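Long-range contacts in beta-xylosidase (Uncultured organism, PDB 4MLG), which probably releases xylose from the non-reducing ends of xylo-oligosaccharides, acting as a beta-propeller glycoside hydrolase of family 43: residues G68-T73 against G120-Q125; Y96-L101 against I110-S115; A180-V185 against G209-A214; D201-D206 against Y255-Y260. All coordinates share one frame; numbering follows the deposited sequence.

How the contacts relate
Along the chain from the N terminus, contact 1 opens first, closing a loop from 68-73 to 120-125. Contact 2 is nested inside that loop: it is the hairpin of strands 94-102 and 108-115, and strand 123-124 of contact 1 adds itself to the same sheet. Contacts 3 and 4 follow in series on the far side of the chain's centre from contact 1. They cross, since 201-206 lies between the two segments of contact 3 and 209-214 between those of contact 4. Contacts 1 and 4 each join the outer strands of two propeller sheets, both using a Gly-Pro-Phe sequence; contact 3 ties the loop after strand 200-205 to the lead-in of strand 184-188, beside contact 4.

Contact 1 (G68-T73 against G120-Q125); sequences GVVLRT and GPFIPQ
Val-70 and Phe-122 form the close-packed half of this contact. Their side chains lie next to each other and point the same way, so that CB of Val-70 meets the ring edge of Phe-122 in its plane, 3.8 Å from CD2. The ring takes this place with CG anti to the carbonyl carbon (chi1 -70°), swung to the N side of its own backbone. Beside the two side chains, the amide N of Phe-122 donates to the carbonyl O of Val-70 across 3.2 Å; it arrives in the carbonyl plane on a lone pair, with an N-H...O angle of 155°. The pair joins the outer strands of two successive sheets of the beta-propeller: strand 64-72, which runs beside strand 50-56, and the strand 123-124 that borders the hairpin of the following sheet. Tyr-95 and Met-97 of that hairpin also pack on Phe-122, and Val-53 touches Val-70. Leu-71 extends the apolar seam with a single methyl, CD1, which sits 3.7 Å from the carbonyl O of Phe-122 and 4.1 Å from CD of Pro-124; the leucine and the proline ring run antiparallel, flank to flank. Toward solvent the contact thins out. The exposed Pro-121 ring only flanks Val-70, its CB staying 4.7 Å from Val-70 O, and Ile-123 turns its side chain away to the surface.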
loop_
_atom_site.group_PDB
_atom_site.type_symbol
_atom_site.label_atom_id
_atom_site.label_comp_id
_atom_site.label_asym_id
_atom_site.label_seq_id
_atom_site.Cartn_x
_atom_site.Cartn_y
_atom_site.Cartn_z
ATOM N N GLY A 68 -16.906 -26.041 -5.358
ATOM C CA GLY A 68 -15.832 -26.136 -4.386
ATOM C C GLY A 68 -14.993 -24.875 -4.296
ATOM O O GLY A 68 -15.332 -23.848 -4.882
ATOM N N VAL A 69 -13.893 -24.959 -3.555
ATOM C CA VAL A 69 -12.982 -23.831 -3.390
ATOM C C VAL A 69 -12.212 -23.550 -4.680
ATOM O O VAL A 69 -11.661 -24.461 -5.296
ATOM C CB VAL A 69 -11.985 -24.084 -2.241
ATOM C CG1 VAL A 69 -10.991 -22.935 -2.126
ATOM C CG2 VAL A 69 -12.730 -24.286 -0.931
ATOM N N VAL A 70 -12.182 -22.283 -5.083
ATOM C CA VAL A 70 -11.481 -21.877 -6.296
ATOM C C VAL A 70 -10.331 -20.929 -5.980
ATOM O O VAL A 70 -9.511 -20.624 -6.848
ATOM C CB VAL A 70 -12.429 -21.182 -7.285
ATOM C CG1 VAL A 70 -13.462 -22.166 -7.812
ATOM C CG2 VAL A 70 -13.100 -19.991 -6.618
ATOM N N LEU A 71 -10.280 -20.463 -4.736
ATOM C CA LEU A 71 -9.242 -19.539 -4.298
ATOM C C LEU A 71 -9.191 -19.473 -2.777
ATOM O O LEU A 71 -10.229 -19.433 -2.119
ATOM C CB LEU A 71 -9.500 -18.139 -4.865
ATOM C CG LEU A 71 -8.406 -17.087 -4.665
ATOM C CD1 LEU A 71 -7.175 -17.432 -5.487
ATOM C CD2 LEU A 71 -8.915 -15.696 -5.016
ATOM N N ARG A 72 -7.981 -19.470 -2.223
ATOM C CA ARG A 72 -7.794 -19.285 -0.787
ATOM C C ARG A 72 -6.591 -18.384 -0.521
ATOM O O ARG A 72 -5.716 -18.238 -1.375
ATOM C CB ARG A 72 -7.635 -20.630 -0.071
ATOM C CG ARG A 72 -6.356 -21.378 -0.409
ATOM C CD ARG A 72 -6.296 -22.727 0.298
ATOM N NE ARG A 72 -7.367 -23.622 -0.132
ATOM C CZ ARG A 72 -7.260 -24.495 -1.130
ATOM N NH1 ARG A 72 -6.124 -24.595 -1.808
ATOM N NH2 ARG A 72 -8.287 -25.269 -1.452
ATOM N N THR A 73 -6.554 -17.786 0.666
ATOM C CA THR A 73 -5.503 -16.836 1.024
ATOM C C THR A 73 -4.092 -17.418 0.931
ATOM O O THR A 73 -3.141 -16.696 0.646
ATOM C CB THR A 73 -5.720 -16.257 2.436
ATOM O OG1 THR A 73 -5.750 -17.322 3.395
ATOM C CG2 THR A 73 -7.030 -15.488 2.500
ATOM N N GLY A 120 -14.032 -22.949 -12.948
ATOM C CA GLY A 120 -12.715 -23.534 -12.773
ATOM C C GLY A 120 -11.857 -22.777 -11.780
ATOM O O GLY A 120 -12.178 -21.648 -11.412
ATOM N N PRO A 121 -10.755 -23.400 -11.339
ATOM C CA PRO A 121 -9.844 -22.801 -10.358
ATOM C C PRO A 121 -9.209 -21.515 -10.879
ATOM O O PRO A 121 -8.751 -21.468 -12.020
ATOM C CB PRO A 121 -8.778 -23.886 -10.162
ATOM C CG PRO A 121 -8.847 -24.719 -11.398
ATOM C CD PRO A 121 -10.289 -24.722 -11.791
ATOM N N PHE A 122 -9.194 -20.483 -10.043
ATOM C CA PHE A 122 -8.635 -19.193 -10.425
ATOM C C PHE A 122 -7.199 -19.049 -9.935
ATOM O O PHE A 122 -6.917 -19.232 -8.750
ATOM C CB PHE A 122 -9.494 -18.053 -9.868
ATOM C CG PHE A 122 -10.842 -17.927 -10.522
ATOM C CD1 PHE A 122 -11.068 -16.966 -11.494
ATOM C CD2 PHE A 122 -11.885 -18.765 -10.163
ATOM C CE1 PHE A 122 -12.308 -16.846 -12.098
ATOM C CE2 PHE A 122 -13.125 -18.651 -10.761
ATOM C CZ PHE A 122 -13.337 -17.689 -11.729
ATOM N N ILE A 123 -6.292 -18.723 -10.852
ATOM C CA ILE A 123 -4.894 -18.507 -10.501
ATOM C C ILE A 123 -4.622 -17.019 -10.302
ATOM O O ILE A 123 -4.765 -16.225 -11.233
ATOM C CB ILE A 123 -3.948 -19.069 -11.576
ATOM C CG1 ILE A 123 -4.200 -20.565 -11.772
ATOM C CG2 ILE A 123 -2.497 -18.817 -11.195
ATOM C CD1 ILE A 123 -3.301 -21.207 -12.805
ATOM N N PRO A 124 -4.227 -16.638 -9.078
ATOM C CA PRO A 124 -4.029 -15.231 -8.715
ATOM C C PRO A 124 -2.714 -14.669 -9.237
ATOM O O PRO A 124 -1.745 -15.410 -9.408
ATOM C CB PRO A 124 -3.997 -15.277 -7.187
ATOM C CG PRO A 124 -3.433 -16.617 -6.878
ATOM C CD PRO A 124 -3.951 -17.542 -7.949
ATOM N N GLN A 125 -2.689 -13.365 -9.491
ATOM C CA GLN A 125 -1.452 -12.681 -9.834
ATOM C C GLN A 125 -0.618 -12.555 -8.568
ATOM O O GLN A 125 -1.147 -12.656 -7.462
ATOM C CB GLN A 125 -1.742 -11.300 -10.421
ATOM C CG GLN A 125 -2.542 -11.328 -11.715
ATOM C CD GLN A 125 -1.778 -11.958 -12.864
ATOM O OE1 GLN A 125 -1.769 -13.178 -13.025
ATOM N NE2 GLN A 125 -1.135 -11.123 -13.672
#

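Contact 2 (Y96-L101 against I110-S115); sequences YMYFPL and IGVAIS
Phe-99 has its CG between the backbone N and the carbonyl carbon (chi1 58°), a crowded position that folds the ring back across the neighbouring strand and lays it over Gly-111. The glycine CA stands 3.9 Å from the ring centroid, 21° off the normal, a CH-pi contact over the face; Gly-111 O also lies above that face, offset toward the rim of the ring. On the CE2 side of the ring, that carbon is 4.0 Å from Ala-113 CB. The same methyl also meets Met-97 CB, and the thioether beyond leads away toward Phe-122 and Tyr-51. On the reverse side of the sheet, Tyr-96 and Tyr-98 both have CG anti to the carbonyl carbon. Tyr-98 runs alongside Val-112 and brings CE1 to 3.6 Å from CG2, while Tyr-96 presents its ring edge to the other methyl of that valine, CG1, and lies beside Ile-114, with 3.9 Å between CE1 and CD1.

Four backbone bonds hold the strands together. Met-97 N donates to Ala-113 O at 2.7 Å, and Met-97 O accepts from Ala-113 N at 2.8 Å; Phe-99 and Gly-111 make the second such pair, in which Phe-99 N lies tilted from the plane of its carbonyl partner. Tyr-96 with Ile-114, Tyr-98 with Val-112 and Pro-100 with Ile-110 are the non-hydrogen-bonded pairs. This is an antiparallel beta hairpin at the middle of a four-stranded propeller blade, continued by strand 81-91 and strand 123-124.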
loop_
_atom_site.group_PDB
_atom_site.type_symbol
_atom_site.label_atom_id
_atom_site.label_comp_id
_atom_site.label_asym_id
_atom_site.label_seq_id
_atom_site.Cartn_x
_atom_site.Cartn_y
_atom_site.Cartn_z
ATOM N N TYR A 96 -11.935 -12.999 -15.238
ATOM C CA TYR A 96 -11.098 -12.260 -14.303
ATOM C C TYR A 96 -11.811 -12.038 -12.976
ATOM O O TYR A 96 -12.814 -11.326 -12.910
ATOM C CB TYR A 96 -10.690 -10.913 -14.904
ATOM C CG TYR A 96 -9.839 -11.031 -16.150
ATOM C CD1 TYR A 96 -8.453 -11.046 -16.067
ATOM C CD2 TYR A 96 -10.421 -11.129 -17.408
ATOM C CE1 TYR A 96 -7.671 -11.155 -17.199
ATOM C CE2 TYR A 96 -9.646 -11.239 -18.546
ATOM C CZ TYR A 96 -8.270 -11.251 -18.436
ATOM O OH TYR A 96 -7.489 -11.358 -19.564
ATOM N N MET A 97 -11.292 -12.655 -11.919
ATOM C CA MET A 97 -11.848 -12.468 -10.583
ATOM C C MET A 97 -11.130 -11.343 -9.848
ATOM O O MET A 97 -9.906 -11.359 -9.717
ATOM C CB MET A 97 -11.758 -13.759 -9.769
ATOM C CG MET A 97 -12.160 -13.588 -8.313
ATOM S SD MET A 97 -12.056 -15.119 -7.369
ATOM C CE MET A 97 -13.280 -16.123 -8.207
ATOM N N TYR A 98 -11.894 -10.367 -9.371
ATOM C CA TYR A 98 -11.324 -9.247 -8.636
ATOM C C TYR A 98 -11.668 -9.340 -7.155
ATOM O O TYR A 98 -12.821 -9.162 -6.760
ATOM C CB TYR A 98 -11.805 -7.918 -9.222
ATOM C CG TYR A 98 -11.305 -7.664 -10.627
ATOM C CD1 TYR A 98 -10.184 -6.879 -10.852
ATOM C CD2 TYR A 98 -11.948 -8.218 -11.727
ATOM C CE1 TYR A 98 -9.723 -6.643 -12.132
ATOM C CE2 TYR A 98 -11.493 -7.988 -13.010
ATOM C CZ TYR A 98 -10.380 -7.202 -13.206
ATOM O OH TYR A 98 -9.922 -6.971 -14.481
ATOM N N PHE A 99 -10.658 -9.626 -6.342
ATOM C CA PHE A 99 -10.858 -9.832 -4.914
ATOM C C PHE A 99 -10.170 -8.758 -4.079
ATOM O O PHE A 99 -9.059 -8.335 -4.392
ATOM C CB PHE A 99 -10.351 -11.217 -4.500
ATOM C CG PHE A 99 -8.895 -11.448 -4.801
ATOM C CD1 PHE A 99 -7.920 -11.148 -3.862
ATOM C CD2 PHE A 99 -8.502 -11.975 -6.022
ATOM C CE1 PHE A 99 -6.583 -11.358 -4.139
ATOM C CE2 PHE A 99 -7.166 -12.190 -6.302
ATOM C CZ PHE A 99 -6.206 -11.881 -5.359
ATOM N N PRO A 100 -10.842 -8.309 -3.011
ATOM C CA PRO A 100 -10.246 -7.398 -2.035
ATOM C C PRO A 100 -9.510 -8.190 -0.960
ATOM O O PRO A 100 -9.960 -9.267 -0.571
ATOM C CB PRO A 100 -11.464 -6.696 -1.440
ATOM C CG PRO A 100 -12.541 -7.713 -1.514
ATOM C CD PRO A 100 -12.266 -8.560 -2.733
ATOM N N LEU A 101 -8.384 -7.662 -0.495
ATOM C CA LEU A 101 -7.562 -8.364 0.483
ATOM C C LEU A 101 -6.543 -7.409 1.081
ATOM O O LEU A 101 -5.836 -6.710 0.354
ATOM C CB LEU A 101 -6.841 -9.542 -0.178
ATOM C CG LEU A 101 -5.990 -10.459 0.703
ATOM C CD1 LEU A 101 -6.866 -11.383 1.532
ATOM C CD2 LEU A 101 -5.027 -11.260 -0.152
ATOM N N ILE A 110 -6.642 -4.675 -4.067
ATOM C CA ILE A 110 -7.473 -5.507 -4.927
ATOM C C ILE A 110 -6.609 -6.319 -5.885
ATOM O O ILE A 110 -5.808 -5.762 -6.635
ATOM C CB ILE A 110 -8.484 -4.662 -5.722
ATOM C CG1 ILE A 110 -9.451 -3.958 -4.766
ATOM C CG2 ILE A 110 -9.252 -5.530 -6.710
ATOM C CD1 ILE A 110 -10.467 -3.071 -5.455
ATOM N N GLY A 111 -6.773 -7.637 -5.851
ATOM C CA GLY A 111 -5.974 -8.522 -6.679
ATOM C C GLY A 111 -6.771 -9.157 -7.801
ATOM O O GLY A 111 -8.003 -9.099 -7.808
ATOM N N VAL A 112 -6.065 -9.766 -8.749
ATOM C CA VAL A 112 -6.703 -10.401 -9.896
ATOM C C VAL A 112 -6.395 -11.895 -9.961
ATOM O O VAL A 112 -5.238 -12.306 -9.857
ATOM C CB VAL A 112 -6.268 -9.739 -11.217
ATOM C CG1 VAL A 112 -6.884 -10.460 -12.406
ATOM C CG2 VAL A 112 -6.652 -8.269 -11.225
ATOM N N ALA A 113 -7.439 -12.703 -10.127
ATOM C CA ALA A 113 -7.282 -14.138 -10.331
ATOM C C ALA A 113 -7.935 -14.535 -11.652
ATOM O O ALA A 113 -9.044 -14.098 -11.957
ATOM C CB ALA A 113 -7.889 -14.906 -9.175
ATOM N N ILE A 114 -7.247 -15.367 -12.430
ATOM C CA ILE A 114 -7.684 -15.690 -13.786
ATOM C C ILE A 114 -8.023 -17.173 -13.960
ATOM O O ILE A 114 -7.368 -18.039 -13.381
ATOM C CB ILE A 114 -6.603 -15.294 -14.818
ATOM C CG1 ILE A 114 -6.069 -13.890 -14.522
ATOM C CG2 ILE A 114 -7.149 -15.371 -16.236
ATOM C CD1 ILE A 114 -5.012 -13.417 -15.498
ATOM N N SER A 115 -9.051 -17.454 -14.758
ATOM C CA SER A 115 -9.433 -18.825 -15.085
ATOM C C SER A 115 -9.930 -18.924 -16.527
ATOM O O SER A 115 -10.357 -17.929 -17.115
ATOM C CB SER A 115 -10.511 -19.330 -14.125
ATOM O OG SER A 115 -10.915 -20.648 -14.458
#

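Contact 3 (A180-V185 against G209-A214); sequences ALCPKV and GKLLSA
Ala-180 sets its methyl against the backbone of residues 212-214, where CB lies 3.3 Å from the carbonyl O of Leu-212 and equally close to that of Ser-213. The same methyl is 4.3 Å from Ala-214 CB, so within the two segments it meets two peptide oxygens and one methyl; Arg-220 touches it as well. Its own backbone secures the placement: Ala-180 N donates to Leu-212 O over 2.8 Å, with an N-H...O angle of 159° and the donor in the carbonyl plane. The carbonyl of Leu-212 therefore receives a polar N-H from the residue whose methyl leans against it.

A second and looser meeting point lies further along. Cys-182 turns SG anti to its carbonyl carbon (chi1 -53°), and the sulfur touches CD2 of Leu-211 at 4.0 Å. This is a purely apolar touch by one branch of the leucine. Leu-212, next in the chain, directs the end of its side chain away from residues 180-185 and packs on Ile-204 and Asp-206 instead.

Both segments are irregular where they meet, and no helix lies nearby. Residues 180-182 lead into strand 184-188, whereas 209-214 follow strand 200-205 and run alongside it: Leu-211 covers Met-203 and Leu-205, Leu-212 makes a backbone hydrogen bond with Ile-204, and Ala-214 bonds in the same way with Glu-178.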
loop_
_atom_site.group_PDB
_atom_site.type_symbol
_atom_site.label_atom_id
_atom_site.label_comp_id
_atom_site.label_asym_id
_atom_site.label_seq_id
_atom_site.Cartn_x
_atom_site.Cartn_y
_atom_site.Cartn_z
ATOM N N ALA A 180 -20.849 13.636 1.729
ATOM C CA ALA A 180 -20.395 12.290 2.060
ATOM C C ALA A 180 -19.398 11.781 1.030
ATOM O O ALA A 180 -19.374 12.252 -0.107
ATOM C CB ALA A 180 -21.576 11.345 2.158
ATOM N N LEU A 181 -18.575 10.818 1.433
ATOM C CA LEU A 181 -17.628 10.197 0.518
ATOM C C LEU A 181 -18.366 9.460 -0.594
ATOM O O LEU A 181 -19.416 8.859 -0.364
ATOM C CB LEU A 181 -16.703 9.233 1.263
ATOM C CG LEU A 181 -15.677 9.864 2.203
ATOM C CD1 LEU A 181 -14.784 8.794 2.804
ATOM C CD2 LEU A 181 -14.850 10.902 1.466
ATOM N N CYS A 182 -17.813 9.515 -1.798
ATOM C CA CYS A 182 -18.418 8.861 -2.949
ATOM C C CYS A 182 -17.737 7.529 -3.216
ATOM O O CYS A 182 -16.561 7.356 -2.896
ATOM C CB CYS A 182 -18.298 9.751 -4.188
ATOM S SG CYS A 182 -18.925 11.432 -3.984
ATOM N N PRO A 183 -18.476 6.575 -3.802
ATOM C CA PRO A 183 -17.837 5.351 -4.291
ATOM C C PRO A 183 -16.926 5.695 -5.465
ATOM O O PRO A 183 -17.089 6.754 -6.070
ATOM C CB PRO A 183 -19.022 4.501 -4.760
ATOM C CG PRO A 183 -20.103 5.484 -5.049
ATOM C CD PRO A 183 -19.931 6.568 -4.031
ATOM N N LYS A 184 -15.977 4.822 -5.781
ATOM C CA LYS A 184 -15.008 5.120 -6.826
ATOM C C LYS A 184 -15.279 4.340 -8.105
ATOM O O LYS A 184 -15.779 3.217 -8.066
ATOM C CB LYS A 184 -13.589 4.843 -6.331
ATOM C CG LYS A 184 -13.150 5.734 -5.182
ATOM C CD LYS A 184 -13.123 7.192 -5.606
ATOM C CE LYS A 184 -12.717 8.098 -4.457
ATOM N NZ LYS A 184 -12.661 9.525 -4.881
ATOM N N VAL A 185 -14.946 4.953 -9.236
ATOM C CA VAL A 185 -15.087 4.316 -10.539
ATOM C C VAL A 185 -13.778 4.443 -11.316
ATOM O O VAL A 185 -13.145 5.499 -11.312
ATOM C CB VAL A 185 -16.251 4.934 -11.349
ATOM C CG1 VAL A 185 -16.144 6.453 -11.374
ATOM C CG2 VAL A 185 -16.291 4.368 -12.760
ATOM N N GLY A 209 -30.068 17.326 -7.333
ATOM C CA GLY A 209 -28.766 17.287 -7.975
ATOM C C GLY A 209 -27.627 17.691 -7.060
ATOM O O GLY A 209 -26.544 18.053 -7.522
ATOM N N LYS A 210 -27.871 17.629 -5.755
ATOM C CA LYS A 210 -26.852 17.967 -4.770
ATOM C C LYS A 210 -26.236 16.702 -4.176
ATOM O O LYS A 210 -26.944 15.732 -3.908
ATOM C CB LYS A 210 -27.452 18.836 -3.661
ATOM C CG LYS A 210 -26.468 19.237 -2.572
ATOM C CD LYS A 210 -27.137 20.100 -1.516
ATOM C CE LYS A 210 -26.165 20.458 -0.404
ATOM N NZ LYS A 210 -24.988 21.212 -0.915
ATOM N N LEU A 211 -24.919 16.720 -3.985
ATOM C CA LEU A 211 -24.199 15.594 -3.391
ATOM C C LEU A 211 -24.779 15.212 -2.038
ATOM O O LEU A 211 -25.015 16.073 -1.192
ATOM C CB LEU A 211 -22.715 15.933 -3.227
ATOM C CG LEU A 211 -21.805 15.767 -4.442
ATOM C CD1 LEU A 211 -20.455 16.414 -4.182
ATOM C CD2 LEU A 211 -21.633 14.294 -4.767
ATOM N N LEU A 212 -25.006 13.916 -1.841
ATOM C CA LEU A 212 -25.537 13.419 -0.577
ATOM C C LEU A 212 -24.605 13.761 0.580
ATOM O O LEU A 212 -23.390 13.574 0.489
ATOM C CB LEU A 212 -25.767 11.908 -0.640
ATOM C CG LEU A 212 -26.918 11.426 -1.522
ATOM C CD1 LEU A 212 -26.964 9.909 -1.549
ATOM C CD2 LEU A 212 -28.239 11.993 -1.028
ATOM N N SER A 213 -25.185 14.272 1.662
ATOM C CA SER A 213 -24.413 14.670 2.831
ATOM C C SER A 213 -23.989 13.463 3.659
ATOM O O SER A 213 -24.475 12.350 3.450
ATOM C CB SER A 213 -25.213 15.650 3.691
ATOM O OG SER A 213 -26.454 15.088 4.079
ATOM N N ALA A 214 -23.079 13.695 4.599
ATOM C CA ALA A 214 -22.551 12.634 5.448
ATOM C C ALA A 214 -23.559 12.218 6.512
ATOM O O ALA A 214 -23.559 11.073 6.968
ATOM C CB ALA A 214 -21.255 13.077 6.095
#

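Contact 4 (D201-D206 against Y255-Y260); sequences DLMILD and YGPFTY
Two propeller blades are joined edge to edge here by a short parallel pairing of their outer strands, Ile-204 with Phe-258 and Leu-205 with Thr-259. Three backbone bonds zip it up. Phe-258 N donates to Met-203 O over 2.7 Å, close to the line of the carbonyl bond; Leu-205 N then bonds to Phe-258 O at 2.8 Å, and Tyr-260 N reaches Leu-205 O at 3.2 Å, tilted 31° from the carbonyl plane. A water extends the join where the strands part: it accepts from Met-203 N and donates to Tyr-255 O, 2.8 Å away.

On one side of the pairing Leu-202 crosses over to the Phe-258 ring. With CG anti to its backbone N (chi1 -174°), the leucine brings CD1 to 3.9 Å from CE2 of the ring, approaching at an oblique angle, and the same methyl rests on Tyr-255 O. On the other side, Leu-205 lies alongside Pro-257, pointing the same way, with CD1 at 3.7 Å from the proline CB; Met-203 CB flanks that ring as well. Further along, the Thr-259 methyl CG2 meets Asp-206 O. The carboxylate of Asp-206 is taken up elsewhere, in a salt bridge to Arg-219, and Tyr-255 OH is hydrogen-bonded to Glu-197.

Phe-236 of strand 233-239 packs against Leu-202 and Ile-204, and Phe-258 rests on Tyr-234 and Ala-249. Beyond the pairing, strand 184-188 borders 200-205 and strand 246-251 borders 258-265, so hydrogen bonding is continuous from one blade to the next.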
loop_
_atom_site.group_PDB
_atom_site.type_symbol
_atom_site.label_atom_id
_atom_site.label_comp_id
_atom_site.label_asym_id
_atom_site.label_seq_id
_atom_site.Cartn_x
_atom_site.Cartn_y
_atom_site.Cartn_z
ATOM N N ASP A 201 -14.465 10.020 -8.266
ATOM C CA ASP A 201 -15.736 9.980 -7.552
ATOM C C ASP A 201 -16.896 9.633 -8.477
ATOM O O ASP A 201 -17.057 10.236 -9.541
ATOM C CB ASP A 201 -16.016 11.324 -6.871
ATOM C CG ASP A 201 -15.145 11.558 -5.653
ATOM O OD1 ASP A 201 -14.756 10.568 -5.000
ATOM O OD2 ASP A 201 -14.855 12.733 -5.343
ATOM N N LEU A 202 -17.693 8.649 -8.071
ATOM C CA LEU A 202 -18.976 8.402 -8.710
ATOM C C LEU A 202 -20.020 9.163 -7.911
ATOM O O LEU A 202 -20.566 8.643 -6.938
ATOM C CB LEU A 202 -19.318 6.913 -8.721
ATOM C CG LEU A 202 -20.591 6.573 -9.501
ATOM C CD1 LEU A 202 -20.337 6.644 -11.003
ATOM C CD2 LEU A 202 -21.142 5.213 -9.105
ATOM N N MET A 203 -20.279 10.401 -8.317
ATOM C CA MET A 203 -21.151 11.288 -7.559
ATOM C C MET A 203 -22.575 10.751 -7.441
ATOM O O MET A 203 -23.232 10.474 -8.444
ATOM C CB MET A 203 -21.168 12.683 -8.187
ATOM C CG MET A 203 -19.786 13.285 -8.377
ATOM S SD MET A 203 -19.827 14.886 -9.206
ATOM C CE MET A 203 -20.575 15.908 -7.943
ATOM N N ILE A 204 -23.038 10.591 -6.205
ATOM C CA ILE A 204 -24.431 10.254 -5.952
ATOM C C ILE A 204 -25.144 11.500 -5.431
ATOM O O ILE A 204 -24.715 12.102 -4.445
ATOM C CB ILE A 204 -24.568 9.091 -4.951
ATOM C CG1 ILE A 204 -23.681 7.921 -5.378
ATOM C CG2 ILE A 204 -26.016 8.643 -4.853
ATOM C CD1 ILE A 204 -23.793 6.711 -4.484
ATOM N N LEU A 205 -26.225 11.888 -6.100
ATOM C CA LEU A 205 -26.862 13.176 -5.836
ATOM C C LEU A 205 -28.263 13.082 -5.240
ATOM O O LEU A 205 -28.841 12.001 -5.133
ATOM C CB LEU A 205 -26.923 14.002 -7.123
ATOM C CG LEU A 205 -25.616 14.209 -7.885
ATOM C CD1 LEU A 205 -25.849 15.084 -9.106
ATOM C CD2 LEU A 205 -24.561 14.818 -6.979
ATOM N N ASP A 206 -28.797 14.241 -4.860
ATOM C CA ASP A 206 -30.183 14.382 -4.429
ATOM C C ASP A 206 -31.106 14.294 -5.631
ATOM O O ASP A 206 -30.669 14.012 -6.746
ATOM C CB ASP A 206 -30.398 15.751 -3.778
ATOM C CG ASP A 206 -29.946 15.796 -2.338
ATOM O OD1 ASP A 206 -30.080 14.771 -1.639
ATOM O OD2 ASP A 206 -29.467 16.864 -1.903
ATOM N N TYR A 255 -19.843 6.954 -15.913
ATOM C CA TYR A 255 -19.131 7.964 -15.137
ATOM C C TYR A 255 -20.082 8.964 -14.491
ATOM O O TYR A 255 -20.020 9.197 -13.285
ATOM C CB TYR A 255 -18.135 8.722 -16.018
ATOM C CG TYR A 255 -16.928 7.919 -16.446
ATOM C CD1 TYR A 255 -15.871 7.701 -15.572
ATOM C CD2 TYR A 255 -16.835 7.398 -17.730
ATOM C CE1 TYR A 255 -14.761 6.976 -15.962
ATOM C CE2 TYR A 255 -15.730 6.673 -18.128
ATOM C CZ TYR A 255 -14.696 6.464 -17.240
ATOM O OH TYR A 255 -13.595 5.742 -17.633
ATOM N N GLY A 256 -20.951 9.550 -15.313
ATOM C CA GLY A 256 -21.832 10.634 -14.908
ATOM C C GLY A 256 -22.560 10.418 -13.598
ATOM O O GLY A 256 -22.854 9.280 -13.232
ATOM N N PRO A 257 -22.850 11.516 -12.883
ATOM C CA PRO A 257 -23.477 11.488 -11.557
ATOM C C PRO A 257 -24.763 10.672 -11.540
ATOM O O PRO A 257 -25.534 10.713 -12.497
ATOM C CB PRO A 257 -23.784 12.962 -11.291
ATOM C CG PRO A 257 -22.756 13.694 -12.067
ATOM C CD PRO A 257 -22.554 12.891 -13.318
ATOM N N PHE A 258 -24.974 9.927 -10.460
ATOM C CA PHE A 258 -26.183 9.130 -10.300
ATOM C C PHE A 258 -27.124 9.763 -9.285
ATOM O O PHE A 258 -26.712 10.124 -8.183
ATOM C CB PHE A 258 -25.833 7.700 -9.885
ATOM C CG PHE A 258 -25.430 6.820 -11.032
ATOM C CD1 PHE A 258 -26.287 5.839 -11.504
ATOM C CD2 PHE A 258 -24.201 6.983 -11.649
ATOM C CE1 PHE A 258 -25.922 5.032 -12.564
ATOM C CE2 PHE A 258 -23.830 6.178 -12.711
ATOM C CZ PHE A 258 -24.693 5.203 -13.169
ATOM N N THR A 259 -28.388 9.898 -9.667
ATOM C CA THR A 259 -29.395 10.493 -8.798
ATOM C C THR A 259 -30.144 9.425 -8.008
ATOM O O THR A 259 -30.711 8.499 -8.588
ATOM C CB THR A 259 -30.401 11.330 -9.609
ATOM O OG1 THR A 259 -29.766 12.533 -10.064
ATOM C CG2 THR A 259 -31.610 11.691 -8.762
ATOM N N TYR A 260 -30.131 9.562 -6.683
ATOM C CA TYR A 260 -30.853 8.657 -5.786
ATOM C C TYR A 260 -32.318 8.504 -6.186
ATOM O O TYR A 260 -32.963 9.467 -6.603
ATOM C CB TYR A 260 -30.761 9.153 -4.339
ATOM C CG TYR A 260 -31.652 8.406 -3.367
ATOM C CD1 TYR A 260 -31.226 7.228 -2.767
ATOM C CD2 TYR A 260 -32.919 8.884 -3.042
ATOM C CE1 TYR A 260 -32.038 6.543 -1.877
ATOM C CE2 TYR A 260 -33.735 8.206 -2.157
ATOM C CZ TYR A 260 -33.290 7.038 -1.576
ATOM O OH TYR A 260 -34.101 6.361 -0.693
HETATM O O HOH W 1 -20.102 11.241 -11.401
#